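Local coordinates for complement factor MASP-3 (Homo sapiens, PDB 3DEM), which probably acts as a serine protease of the lectin complement pathway, its CUB1-EGF-CUB2 region binding calcium and docking onto mannan-binding lectin and ficolins, at residues Lys229-Gly233 / Pro234-Gly238. Residues are numbered along the deposited sequence; the frame is centred on the assembly and turned at random.
Sequences KIKVG and PKVLG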
ATOM      1  N   LYS A 229     -12.065  44.679 -12.796  1.00 40.43           N
ATOM      2  CA  LYS A 229     -12.284  45.681 -13.821  1.00 40.39           C
ATOM      3  C   LYS A 229     -13.755  46.077 -13.729  1.00 40.49           C
ATOM      4  O   LYS A 229     -14.620  45.244 -13.436  1.00 40.22           O
ATOM      5  CB  LYS A 229     -12.015  45.115 -15.213  1.00 40.35           C
ATOM      6  CG  LYS A 229     -10.552  44.947 -15.584  1.00 40.76           C
ATOM      7  CD  LYS A 229     -10.433  44.073 -16.841  1.00 40.59           C
ATOM      8  CE  LYS A 229      -9.009  44.020 -17.388  1.00 41.15           C
ATOM      9  NZ  LYS A 229      -8.942  43.270 -18.689  1.00 40.87           N
ATOM     10  N   ILE A 230     -14.036  47.345 -13.985  1.00 40.28           N
ATOM     11  CA  ILE A 230     -15.401  47.833 -13.952  1.00 40.30           C
ATOM     12  C   ILE A 230     -15.709  48.556 -15.250  1.00 40.31           C
ATOM     13  O   ILE A 230     -15.137  49.610 -15.532  1.00 40.14           O
ATOM     14  CB  ILE A 230     -15.627  48.788 -12.772  1.00 40.30           C
ATOM     15  CG1 ILE A 230     -15.315  48.080 -11.444  1.00 40.22           C
ATOM     16  CG2 ILE A 230     -17.049  49.335 -12.806  1.00 40.14           C
ATOM     17  CD1 ILE A 230     -15.428  48.977 -10.223  1.00 40.40           C
ATOM     18  N   LYS A 231     -16.604  47.982 -16.047  1.00 40.15           N
ATOM     19  CA  LYS A 231     -16.999  48.617 -17.293  1.00 40.22           C
ATOM     20  C   LYS A 231     -18.264  49.453 -17.131  1.00 40.21           C
ATOM     21  O   LYS A 231     -19.319  48.945 -16.748  1.00 40.03           O
ATOM     22  CB  LYS A 231     -17.176  47.595 -18.422  1.00 40.09           C
ATOM     23  CG  LYS A 231     -17.565  48.241 -19.741  1.00 40.17           C
ATOM     24  CD  LYS A 231     -17.422  47.299 -20.924  1.00 40.13           C
ATOM     25  CE  LYS A 231     -17.689  48.033 -22.224  1.00 39.72           C
ATOM     26  NZ  LYS A 231     -17.731  47.127 -23.397  1.00 39.59           N
ATOM     27  N   VAL A 232     -18.137  50.741 -17.416  1.00 40.15           N
ATOM     28  CA  VAL A 232     -19.276  51.646 -17.426  1.00 40.46           C
ATOM     29  C   VAL A 232     -19.222  52.439 -18.725  1.00 40.28           C
ATOM     30  O   VAL A 232     -18.198  53.039 -19.050  1.00 40.36           O
ATOM     31  CB  VAL A 232     -19.297  52.568 -16.176  1.00 40.53           C
ATOM     32  CG1 VAL A 232     -17.888  52.828 -15.670  1.00 40.82           C
ATOM     33  CG2 VAL A 232     -20.029  53.875 -16.465  1.00 40.60           C
ATOM     34  N   GLY A 233     -20.309  52.402 -19.486  1.00 40.27           N
ATOM     35  CA  GLY A 233     -20.310  52.967 -20.833  1.00 40.32           C
ATOM     36  C   GLY A 233     -19.287  52.221 -21.665  1.00 40.29           C
ATOM     37  O   GLY A 233     -19.085  51.024 -21.466  1.00 40.26           O
ATOM     38  N   PRO A 234     -18.620  52.925 -22.589  1.00 40.26           N
ATOM     39  CA  PRO A 234     -17.589  52.315 -23.419  1.00 40.33           C
ATOM     40  C   PRO A 234     -16.207  52.350 -22.763  1.00 40.40           C
ATOM     41  O   PRO A 234     -15.194  52.431 -23.455  1.00 40.60           O
ATOM     42  CB  PRO A 234     -17.597  53.198 -24.668  1.00 40.25           C
ATOM     43  CG  PRO A 234     -17.993  54.551 -24.167  1.00 40.18           C
ATOM     44  CD  PRO A 234     -18.813  54.351 -22.907  1.00 40.33           C
ATOM     45  N   LYS A 235     -16.166  52.281 -21.439  1.00 40.42           N
ATOM     46  CA  LYS A 235     -14.922  52.508 -20.717  1.00 40.57           C
ATOM     47  C   LYS A 235     -14.720  51.510 -19.583  1.00 40.48           C
ATOM     48  O   LYS A 235     -15.651  51.192 -18.844  1.00 40.49           O
ATOM     49  CB  LYS A 235     -14.893  53.938 -20.166  1.00 40.75           C
ATOM     50  CG  LYS A 235     -13.545  54.395 -19.629  1.00 41.12           C
ATOM     51  CD  LYS A 235     -13.712  55.677 -18.818  1.00 41.92           C
ATOM     52  CE  LYS A 235     -12.410  56.110 -18.137  1.00 41.82           C
ATOM     53  NZ  LYS A 235     -12.635  57.283 -17.225  1.00 41.82           N
ATOM     54  N   VAL A 236     -13.495  51.018 -19.449  1.00 40.36           N
ATOM     55  CA  VAL A 236     -13.160  50.110 -18.364  1.00 40.24           C
ATOM     56  C   VAL A 236     -12.287  50.809 -17.322  1.00 40.19           C
ATOM     57  O   VAL A 236     -11.266  51.417 -17.650  1.00 40.15           O
ATOM     58  CB  VAL A 236     -12.448  48.848 -18.883  1.00 40.29           C
ATOM     59  CG1 VAL A 236     -12.122  47.906 -17.735  1.00 39.89           C
ATOM     60  CG2 VAL A 236     -13.309  48.152 -19.924  1.00 40.35           C
ATOM     61  N   LEU A 237     -12.712  50.733 -16.068  1.00 40.17           N
ATOM     62  CA  LEU A 237     -11.930  51.245 -14.956  1.00 40.22           C
ATOM     63  C   LEU A 237     -11.139  50.108 -14.329  1.00 40.21           C
ATOM     64  O   LEU A 237     -11.611  48.982 -14.254  1.00 40.10           O
ATOM     65  CB  LEU A 237     -12.843  51.883 -13.912  1.00 40.16           C
ATOM     66  CG  LEU A 237     -13.740  53.011 -14.413  1.00 40.34           C
ATOM     67  CD1 LEU A 237     -14.770  53.349 -13.358  1.00 40.29           C
ATOM     68  CD2 LEU A 237     -12.908  54.229 -14.771  1.00 40.43           C
ATOM     69  N   GLY A 238      -9.934  50.411 -13.871  1.00 40.23           N
ATOM     70  CA  GLY A 238      -9.072  49.400 -13.291  1.00 40.23           C
ATOM     71  C   GLY A 238      -7.901  49.134 -14.209  1.00 40.35           C
ATOM     72  O   GLY A 238      -7.611  49.939 -15.087  1.00 40.38           O
TER
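L237 lies diagonally across from V232 on the face of the hairpin that also carries I230 and K235. Its CD1 meets V232 CG1 at 3.9 Å, the two side chains crossing at a slant. With CG anti to its carbonyl carbon (chi1 -57°), L237 keeps CB and CG over the carbonyl oxygen of its direct partner, L237 CB being 3.6 Å from I230 O, and CD1 goes on from there to the valine. I249 covers the I230 end of this face, touching L237 as well, and T251 and S253 lie against V232, while the extended K235 chain runs off away from the other strand. The other face bears K229, V236 and K231. V236 sits between the roots of the two lysines: CG1, anti to its backbone N, rests 3.8 Å from K229 CB, while CG2 lies more loosely, 4.2 Å from K231 CB. K231 comes closer to the backbone, its CG 3.6 Å from K235 O. Both lysine chains run on extended, which carries each ammonium away from the valine.

Strands 229-232 and 235-238 are joined by a type II' turn from V232 to K235, with G233 at positive phi and P234 after it, a tight two-residue hairpin. I230 and L237 exchange two backbone hydrogen bonds, and L237 N to I230 O, at 2.7 Å, is almost straight (179°). Nearer the turn, V232 N reaches K235 O in line with the carbonyl, whereas the return bond, K235 N to V232 O at 3.2 Å, is bent to 136° with its donor above the carbonyl plane. K229 and K231 bond through their backbones to L259 and L257, and strand 235-240 is one of the sheet's two outermost within the chain. I230, V232 and L237 thus make the apolar contact, while lysines leave from both faces and probably lend this edge a positive potential.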